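Local structure of transketolase (Campylobacter jejuni, 3L84) at residues A[147-152]-A[176-181]; A[210-215]-A[234-239]; A[528-533]-A[552-557]. The protein belongs to the transketolase family of thiamine diphosphate-dependent enzymes, combining two thiamine diphosphate-binding-type domains with a smaller C-terminal domain. One frame throughout, in Å; residues are numbered along the deposited sequence. Where two conformers were deposited one is given.

Contact 1 (A[147-152]-A[176-181]); sequences YCLCGD and ILIYDS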
loop_
_atom_site.group_PDB
_atom_site.type_symbol
_atom_site.label_atom_id
_atom_site.label_comp_id
_atom_site.label_asym_id
_atom_site.label_seq_id
_atom_site.Cartn_x
_atom_site.Cartn_y
_atom_site.Cartn_z
ATOM N N TYR A 147 0.049 -24.612 -7.948
ATOM C CA TYR A 147 0.783 -24.147 -9.129
ATOM C C TYR A 147 0.462 -22.694 -9.367
ATOM O O TYR A 147 -0.702 -22.299 -9.425
ATOM C CB TYR A 147 0.374 -24.941 -10.378
ATOM C CG TYR A 147 0.728 -26.399 -10.351
ATOM C CD1 TYR A 147 2.018 -26.833 -10.639
ATOM C CD2 TYR A 147 -0.230 -27.369 -10.056
ATOM C CE1 TYR A 147 2.325 -28.186 -10.659
ATOM C CE2 TYR A 147 0.079 -28.717 -10.036
ATOM C CZ TYR A 147 1.372 -29.130 -10.323
ATOM O OH TYR A 147 1.754 -30.475 -10.336
ATOM N N CYS A 148 1.488 -21.864 -9.509
ATOM C CA CYS A 148 1.272 -20.466 -9.808
ATOM C C CYS A 148 2.053 -20.076 -11.030
ATOM O O CYS A 148 3.264 -20.359 -11.083
ATOM C CB CYS A 148 1.756 -19.620 -8.636
ATOM S SG CYS A 148 1.587 -17.854 -8.825
ATOM N N LEU A 149 1.398 -19.452 -12.003
ATOM C CA LEU A 149 2.107 -18.879 -13.155
ATOM C C LEU A 149 2.289 -17.405 -12.920
ATOM O O LEU A 149 1.343 -16.711 -12.586
ATOM C CB LEU A 149 1.327 -19.079 -14.455
ATOM C CG LEU A 149 1.356 -20.438 -15.144
ATOM C CD1 LEU A 149 0.986 -21.587 -14.190
ATOM C CD2 LEU A 149 0.412 -20.381 -16.366
ATOM N N CYS A 150 3.511 -16.925 -13.065
ATOM C CA CYS A 150 3.817 -15.507 -12.835
ATOM C C CYS A 150 4.748 -14.975 -13.904
ATOM O O CYS A 150 5.288 -15.737 -14.687
ATOM C CB CYS A 150 4.385 -15.306 -11.415
ATOM S SG CYS A 150 6.102 -15.836 -11.244
ATOM N N GLY A 151 4.903 -13.664 -13.915
ATOM C CA GLY A 151 5.757 -12.981 -14.847
ATOM C C GLY A 151 6.662 -11.978 -14.190
ATOM O O GLY A 151 6.708 -11.854 -12.952
ATOM N N ASP A 152 7.396 -11.239 -15.017
ATOM C CA ASP A 152 8.306 -10.198 -14.502
ATOM C C ASP A 152 7.665 -9.187 -13.580
ATOM O O ASP A 152 8.241 -8.811 -12.556
ATOM C CB ASP A 152 8.976 -9.459 -15.658
ATOM C CG ASP A 152 9.943 -10.331 -16.360
ATOM O OD1 ASP A 152 10.935 -10.693 -15.688
ATOM O OD2 ASP A 152 9.718 -10.711 -17.526
ATOM N N ILE A 176 4.691 -24.803 -6.332
ATOM C CA ILE A 176 5.434 -24.788 -7.580
ATOM C C ILE A 176 5.109 -23.495 -8.316
ATOM O O ILE A 176 3.988 -23.278 -8.730
ATOM C CB ILE A 176 5.129 -26.036 -8.434
ATOM C CG1 ILE A 176 5.499 -27.312 -7.692
ATOM C CG2 ILE A 176 5.872 -25.954 -9.750
ATOM C CD1 ILE A 176 5.057 -28.619 -8.363
ATOM N N LEU A 177 6.098 -22.625 -8.419
ATOM C CA LEU A 177 5.999 -21.319 -9.033
ATOM C C LEU A 177 6.670 -21.388 -10.395
ATOM O O LEU A 177 7.841 -21.754 -10.504
ATOM C CB LEU A 177 6.687 -20.286 -8.143
ATOM C CG LEU A 177 6.635 -18.839 -8.568
ATOM C CD1 LEU A 177 5.225 -18.333 -8.704
ATOM C CD2 LEU A 177 7.420 -17.965 -7.552
ATOM N N ILE A 178 5.948 -21.075 -11.442
ATOM C CA ILE A 178 6.440 -21.109 -12.804
ATOM C C ILE A 178 6.535 -19.664 -13.279
ATOM O O ILE A 178 5.517 -18.969 -13.414
ATOM C CB ILE A 178 5.525 -21.930 -13.721
ATOM C CG1 ILE A 178 5.374 -23.319 -13.160
ATOM C CG2 ILE A 178 6.066 -21.908 -15.155
ATOM C CD1 ILE A 178 4.281 -24.159 -13.831
ATOM N N TYR A 179 7.762 -19.207 -13.504
ATOM C CA TYR A 179 8.076 -17.831 -13.929
ATOM C C TYR A 179 8.280 -17.765 -15.433
ATOM O O TYR A 179 9.176 -18.416 -15.985
ATOM C CB TYR A 179 9.285 -17.338 -13.141
ATOM C CG TYR A 179 10.022 -16.116 -13.646
ATOM C CD1 TYR A 179 9.363 -15.012 -14.154
ATOM C CD2 TYR A 179 11.398 -16.083 -13.598
ATOM C CE1 TYR A 179 10.051 -13.899 -14.602
ATOM C CE2 TYR A 179 12.106 -14.986 -14.045
ATOM C CZ TYR A 179 11.434 -13.902 -14.549
ATOM O OH TYR A 179 12.158 -12.794 -14.980
ATOM N N ASP A 180 7.416 -17.001 -16.088
ATOM C CA ASP A 180 7.479 -16.774 -17.519
ATOM C C ASP A 180 8.523 -15.710 -17.787
ATOM O O ASP A 180 8.265 -14.497 -17.709
ATOM C CB ASP A 180 6.100 -16.295 -18.012
ATOM C CG ASP A 180 6.080 -16.054 -19.494
ATOM O OD1 ASP A 180 7.057 -16.517 -20.127
ATOM O OD2 ASP A 180 5.143 -15.401 -19.993
ATOM N N SER A 181 9.725 -16.168 -18.086
ATOM C CA SER A 181 10.851 -15.277 -18.331
ATOM C C SER A 181 10.950 -14.999 -19.830
ATOM O O SER A 181 11.567 -15.757 -20.574
ATOM C CB SER A 181 12.124 -15.913 -17.804
ATOM O OG SER A 181 13.211 -15.047 -18.008
HETATM O O HOH W 1 6.877 -12.174 -17.846
HETATM O O HOH W 2 12.149 -12.081 -18.332
#
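The ring of Y179 and the carboxylate of D152 meet at the C-terminal end of this strand pair, their planes 89° apart. One face of the ring carries S181 CB, displaced toward the rim, while C150 O, the carbonyl carbon of G151 and the D152 carboxylate gather round its edge. With CG turned away from the backbone N (chi1 164°), the tyrosine reaches along the neighbouring strand, and its OH donates a short bond of 2.5 Å to D152 OD1. The hydroxyl approaches on the syn side of the carboxylate, 29° out of its plane. The other oxygen, D152 OD2, receives a hydrogen from a water 2.9 Å away that also bonds S181 OG. A second water accepts from D152 N and lies 2.7 Å from D180 O, so water bridges the two segments where strand 147-151 gives way to helix. At the N-terminal end, Y147 and I176 lie side by side, with Y147 CE1 3.6 Å from I176 CD1. The face bearing C148, C150, L177 and Y179 is knit differently: a single methyl, L177 CD1, touches both sulphurs, standing 3.7 Å from C148 SG and equally far from C150 SG. Between these groups runs an unbroken parallel ladder, in which C148 N, I178 N, C150 N and D180 N donate in turn to I176 O, C148 O, I178 O and C150 O. D180 directs its carboxylate elsewhere, to T240. G151 occupies the N-cap position of the short helix 152-156. The pair occupies the middle of a parallel sheet: strand 60-63 flanks Y147 and L149, strand 234-239 lies along the other side of 176-181, and helix 217-228 packs against Y147 and I176.

Contact 2 (A[210-215]-A[234-239]); sequences LSINGH and CLIIAK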
loop_
_atom_site.group_PDB
_atom_site.type_symbol
_atom_site.label_atom_id
_atom_site.label_comp_id
_atom_site.label_asym_id
_atom_site.label_seq_id
_atom_site.Cartn_x
_atom_site.Cartn_y
_atom_site.Cartn_z
ATOM N N LEU A 210 14.755 -24.579 -10.926
ATOM C CA LEU A 210 14.966 -25.274 -12.200
ATOM C C LEU A 210 14.867 -24.249 -13.310
ATOM O O LEU A 210 14.087 -23.306 -13.202
ATOM C CB LEU A 210 13.884 -26.362 -12.380
ATOM C CG LEU A 210 13.805 -27.356 -11.212
ATOM C CD1 LEU A 210 12.613 -28.355 -11.346
ATOM C CD2 LEU A 210 15.091 -28.084 -11.035
ATOM N N SER A 211 15.622 -24.421 -14.388
ATOM C CA SER A 211 15.655 -23.500 -15.509
ATOM C C SER A 211 15.463 -24.265 -16.798
ATOM O O SER A 211 16.259 -25.197 -17.084
ATOM C CB SER A 211 16.998 -22.780 -15.554
ATOM O OG SER A 211 17.152 -21.971 -14.381
ATOM N N ILE A 212 14.417 -23.932 -17.549
ATOM C CA ILE A 212 14.018 -24.645 -18.768
ATOM C C ILE A 212 13.711 -23.712 -19.934
ATOM O O ILE A 212 13.509 -22.493 -19.757
ATOM C CB ILE A 212 12.757 -25.514 -18.545
ATOM C CG1 ILE A 212 11.498 -24.675 -18.295
ATOM C CG2 ILE A 212 12.990 -26.525 -17.407
ATOM C CD1 ILE A 212 10.231 -25.486 -18.259
ATOM N N ASN A 213 13.639 -24.330 -21.111
ATOM C CA ASN A 213 13.037 -23.773 -22.320
ATOM C C ASN A 213 11.540 -24.065 -22.214
ATOM O O ASN A 213 11.084 -25.218 -22.260
ATOM C CB ASN A 213 13.647 -24.443 -23.560
ATOM C CG ASN A 213 13.048 -23.974 -24.868
ATOM O OD1 ASN A 213 11.992 -23.402 -24.917
ATOM N ND2 ASN A 213 13.767 -24.244 -25.970
ATOM N N GLY A 214 10.770 -22.990 -22.074
ATOM C CA GLY A 214 9.322 -23.083 -21.927
ATOM C C GLY A 214 8.555 -23.437 -23.177
ATOM O O GLY A 214 7.310 -23.477 -23.139
ATOM N N HIS A 215 9.257 -23.711 -24.282
ATOM C CA HIS A 215 8.636 -24.225 -25.511
ATOM C C HIS A 215 9.053 -25.637 -25.851
ATOM O O HIS A 215 8.726 -26.131 -26.939
ATOM C CB HIS A 215 8.891 -23.277 -26.692
ATOM C CG HIS A 215 8.433 -21.886 -26.413
ATOM N ND1 HIS A 215 7.129 -21.594 -26.070
ATOM C CD2 HIS A 215 9.099 -20.709 -26.365
ATOM C CE1 HIS A 215 7.017 -20.300 -25.826
ATOM N NE2 HIS A 215 8.198 -19.737 -26.014
ATOM N N CYS A 234 9.401 -24.768 -5.029
ATOM C CA CYS A 234 10.159 -24.881 -6.270
ATOM C C CYS A 234 9.804 -23.820 -7.263
ATOM O O CYS A 234 8.616 -23.597 -7.519
ATOM C CB CYS A 234 9.920 -26.252 -6.870
ATOM S SG CYS A 234 10.914 -26.656 -8.329
ATOM N N LEU A 235 10.823 -23.188 -7.823
ATOM C CA LEU A 235 10.705 -22.217 -8.887
ATOM C C LEU A 235 11.183 -22.849 -10.168
ATOM O O LEU A 235 12.291 -23.365 -10.209
ATOM C CB LEU A 235 11.535 -20.971 -8.588
ATOM C CG LEU A 235 11.623 -19.947 -9.728
ATOM C CD1 LEU A 235 10.270 -19.271 -9.902
ATOM C CD2 LEU A 235 12.688 -18.882 -9.504
ATOM N N ILE A 236 10.361 -22.798 -11.201
ATOM C CA ILE A 236 10.749 -23.134 -12.560
ATOM C C ILE A 236 10.874 -21.831 -13.335
ATOM O O ILE A 236 9.894 -21.118 -13.541
ATOM C CB ILE A 236 9.731 -24.080 -13.238
ATOM C CG1 ILE A 236 9.655 -25.387 -12.450
ATOM C CG2 ILE A 236 10.122 -24.331 -14.686
ATOM C CD1 ILE A 236 8.512 -26.340 -12.906
ATOM N N ILE A 237 12.088 -21.507 -13.746
ATOM C CA ILE A 237 12.332 -20.343 -14.594
ATOM C C ILE A 237 12.195 -20.811 -16.029
ATOM O O ILE A 237 13.056 -21.553 -16.539
ATOM C CB ILE A 237 13.732 -19.749 -14.363
ATOM C CG1 ILE A 237 13.934 -19.378 -12.888
ATOM C CG2 ILE A 237 13.970 -18.544 -15.261
ATOM C CD1 ILE A 237 15.335 -18.827 -12.572
ATOM N N ALA A 238 11.086 -20.434 -16.663
ATOM C CA ALA A 238 10.793 -20.939 -18.006
ATOM C C ALA A 238 11.059 -19.850 -19.021
ATOM O O ALA A 238 10.375 -18.826 -19.029
ATOM C CB ALA A 238 9.368 -21.428 -18.074
ATOM N N LYS A 239 12.106 -20.005 -19.821
ATOM C CA LYS A 239 12.405 -19.010 -20.843
ATOM C C LYS A 239 11.422 -19.159 -21.998
ATOM O O LYS A 239 11.317 -20.229 -22.586
ATOM C CB LYS A 239 13.829 -19.183 -21.322
ATOM C CG LYS A 239 14.289 -18.055 -22.221
ATOM C CD LYS A 239 15.812 -18.035 -22.375
ATOM C CE LYS A 239 16.230 -16.945 -23.342
ATOM N NZ LYS A 239 15.577 -17.131 -24.676
HETATM O O HOH W 3 12.578 -20.512 -25.040
#
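I212 fits between two residues of the adjacent strand, I236 and A238, and shows atom by atom how a branched chain fills a parallel sheet. From its CB the chain turns to place CG1 between the backbone N and the carbonyl carbon (chi1 68°), toward the neighbouring strand. There CG1 lies 3.9 Å from A238 CB and comes about as close to I236 CG2. One bond further, the terminal CD1 rests 3.8 Å from I236 CG2, the two isoleucines crossing at a slant, and also reaches the A238 methyl. The same face continues with L210, whose CD1 meets C234 SG at 3.9 Å. In the backbone, L210 and I212 each donate to and accept from the 234-239 strand, the shortest bond being I237 N to L210 O at 2.7 Å. Past the strand end the pattern bends: G214 N reaches K239 O at 2.9 Å from 32° outside the carbonyl plane. N213 OD1 accepts from H215 N, closing an Asx turn, and a water joins that same oxygen to K239 O. H215 ND1 is held by D37. Helix 217-228 connects the two strands as a beta-alpha-beta unit and lies over I212, L210 and C234; helix 198-204 covers L235 and I237, and strand 175-181 borders 234-239, leaving 208-213 outermost within this chain.

Contact 3 (A[528-533]-A[552-557]); sequences FTLLAS and FACNVV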
loop_
_atom_site.group_PDB
_atom_site.type_symbol
_atom_site.label_atom_id
_atom_site.label_comp_id
_atom_site.label_asym_id
_atom_site.label_seq_id
_atom_site.Cartn_x
_atom_site.Cartn_y
_atom_site.Cartn_z
ATOM N N PHE A 528 -29.813 19.611 19.265
ATOM C CA PHE A 528 -28.538 19.124 18.720
ATOM C C PHE A 528 -28.518 17.622 18.778
ATOM O O PHE A 528 -29.081 17.047 19.711
ATOM C CB PHE A 528 -27.347 19.599 19.545
ATOM C CG PHE A 528 -27.205 21.076 19.605
ATOM C CD1 PHE A 528 -26.898 21.806 18.468
ATOM C CD2 PHE A 528 -27.361 21.748 20.807
ATOM C CE1 PHE A 528 -26.775 23.173 18.536
ATOM C CE2 PHE A 528 -27.246 23.125 20.873
ATOM C CZ PHE A 528 -26.948 23.825 19.731
ATOM N N THR A 529 -27.852 16.989 17.809
ATOM C CA THR A 529 -27.511 15.579 17.873
ATOM C C THR A 529 -26.013 15.473 17.757
ATOM O O THR A 529 -25.448 16.017 16.806
ATOM C CB THR A 529 -28.217 14.743 16.782
ATOM O OG1 THR A 529 -29.641 14.824 16.968
ATOM C CG2 THR A 529 -27.794 13.281 16.835
ATOM N N LEU A 530 -25.368 14.811 18.718
ATOM C CA LEU A 530 -23.918 14.574 18.677
ATOM C C LEU A 530 -23.724 13.142 18.247
ATOM O O LEU A 530 -24.254 12.236 18.907
ATOM C CB LEU A 530 -23.306 14.821 20.053
ATOM C CG LEU A 530 -23.336 16.282 20.570
ATOM C CD1 LEU A 530 -24.687 16.804 21.013
ATOM C CD2 LEU A 530 -22.358 16.379 21.735
ATOM N N LEU A 531 -23.055 12.947 17.140
ATOM C CA LEU A 531 -22.834 11.652 16.512
ATOM C C LEU A 531 -21.343 11.348 16.573
ATOM O O LEU A 531 -20.536 12.193 16.136
ATOM C CB LEU A 531 -23.318 11.699 15.053
ATOM C CG LEU A 531 -23.169 10.429 14.246
ATOM C CD1 LEU A 531 -24.274 10.291 13.206
ATOM C CD2 LEU A 531 -21.815 10.366 13.610
ATOM N N ALA A 532 -20.968 10.165 17.050
ATOM C CA ALA A 532 -19.566 9.837 17.142
ATOM C C ALA A 532 -19.402 8.349 17.011
ATOM O O ALA A 532 -20.363 7.588 17.150
ATOM C CB ALA A 532 -18.978 10.306 18.469
ATOM N N SER A 533 -18.155 7.942 16.823
ATOM C CA SER A 533 -17.782 6.543 16.885
ATOM C C SER A 533 -16.614 6.352 17.859
ATOM O O SER A 533 -15.879 7.287 18.206
ATOM C CB SER A 533 -17.373 6.015 15.510
ATOM O OG SER A 533 -16.191 6.631 15.054
ATOM N N PHE A 552 -29.969 23.080 26.629
ATOM C CA PHE A 552 -30.133 22.571 25.262
ATOM C C PHE A 552 -30.389 21.071 25.231
ATOM O O PHE A 552 -29.507 20.296 25.603
ATOM C CB PHE A 552 -28.899 22.873 24.424
ATOM C CG PHE A 552 -28.526 24.343 24.392
ATOM C CD1 PHE A 552 -29.034 25.178 23.411
ATOM C CD2 PHE A 552 -27.648 24.865 25.329
ATOM C CE1 PHE A 552 -28.697 26.536 23.385
ATOM C CE2 PHE A 552 -27.309 26.236 25.315
ATOM C CZ PHE A 552 -27.835 27.047 24.337
ATOM N N ALA A 553 -31.550 20.676 24.723
ATOM C CA ALA A 553 -31.896 19.257 24.578
ATOM C C ALA A 553 -31.034 18.603 23.500
ATOM O O ALA A 553 -30.898 19.168 22.415
ATOM C CB ALA A 553 -33.382 19.112 24.234
ATOM N N CYS A 554 -30.481 17.425 23.799
ATOM C CA CYS A 554 -29.579 16.732 22.887
ATOM C C CYS A 554 -29.889 15.256 22.697
ATOM O O CYS A 554 -30.336 14.571 23.633
ATOM C CB CYS A 554 -28.167 16.765 23.427
ATOM S SG CYS A 554 -27.436 18.345 23.528
ATOM N N ASN A 555 -29.720 14.792 21.465
ATOM C CA ASN A 555 -29.533 13.371 21.172
ATOM C C ASN A 555 -28.048 13.051 21.144
ATOM O O ASN A 555 -27.247 13.893 20.778
ATOM C CB ASN A 555 -30.148 12.989 19.808
ATOM C CG ASN A 555 -31.662 12.851 19.833
ATOM O OD1 ASN A 555 -32.332 13.060 20.864
ATOM N ND2 ASN A 555 -32.210 12.438 18.682
ATOM N N VAL A 556 -27.688 11.811 21.491
ATOM C CA VAL A 556 -26.339 11.303 21.282
ATOM C C VAL A 556 -26.474 9.978 20.548
ATOM O O VAL A 556 -27.202 9.079 20.986
ATOM C CB VAL A 556 -25.569 11.097 22.588
ATOM C CG1 VAL A 556 -24.184 10.537 22.294
ATOM C CG2 VAL A 556 -25.447 12.424 23.385
ATOM N N VAL A 557 -25.775 9.902 19.435
ATOM C CA VAL A 557 -25.741 8.757 18.564
ATOM C C VAL A 557 -24.359 8.146 18.552
ATOM O O VAL A 557 -23.364 8.854 18.340
ATOM C CB VAL A 557 -26.108 9.190 17.123
ATOM C CG1 VAL A 557 -25.846 8.045 16.102
ATOM C CG2 VAL A 557 -27.564 9.676 17.028
#
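T529 and V557 mark the close-packed part of this pair; the looser end lies at F552 and A553, before the second strand begins. On the T529 face, the two branches of the threonine divide the work. T529 OG1 sits 3.4 Å from N555 CB, and T529 CG2 presses against V557 CG2 at 3.6 Å. V557 keeps its other methyl, CG1, anti to the backbone N (chi1 170°), where it meets L531 CD1 and CG. The buried polar tips on this face find partners outside the pair: T529 OG1 bonds K578 O, while the N555 amide is fixed at both ends, OD1 by S523 N and ND2 by L576 O. Such double anchorage should hold the amide's rotation. The backbone is joined here too, V557 N donating to L530 O at 2.8 Å and A532 N to V557 O at 3.0 Å. Only the first backbone bond slackens: F528 N to A553 O is weak, at 3.4 Å, whereas N555 N to F528 O is of ordinary length. F552 is partly exposed, but F528 beside it is buried. The two phenylalanines point the same way with ring planes 48° apart and centroids 5.8 Å apart; F528 CE2 comes nearest, to F552 CD1, in an oblique meeting. C554 SG lies near the plane of the F528 ring at its edge and also touches L530 CD1, 4.0 Å away. I629 of helix 622-629 adds cover to F528 and L530. Helix 537-549, packed on C554 and V556, links the strands in a beta-alpha-beta crossover. With strand 518-521 running antiparallel beside 554-558, the pair belongs to the mixed five-stranded sheet of the transketolase C-terminal domain.

Contacts 1 and 2 belong to one parallel sheet: strands 175-181 and 234-239 are neighbours, and probable backbone hydrogen bonds join L177 to C234 and I236. Contact 1 is the buried interior pair, with thiols, aliphatic groups and a tyrosine-carboxylate bond at its end; contact 2 includes the strand outermost in this chain and is partly exposed, ending in a hydrated Asx turn. Contact 3 lies in the C-terminal domain, about 56 Å from contact 1 between centres and on the opposite side of the chain's centre. It too is largely buried, but its buried polar side chains, T529 and N555, find their hydrogen-bond partners outside the pair. Contacts 2 and 3 share the helix-connected strand plan, in separate domains.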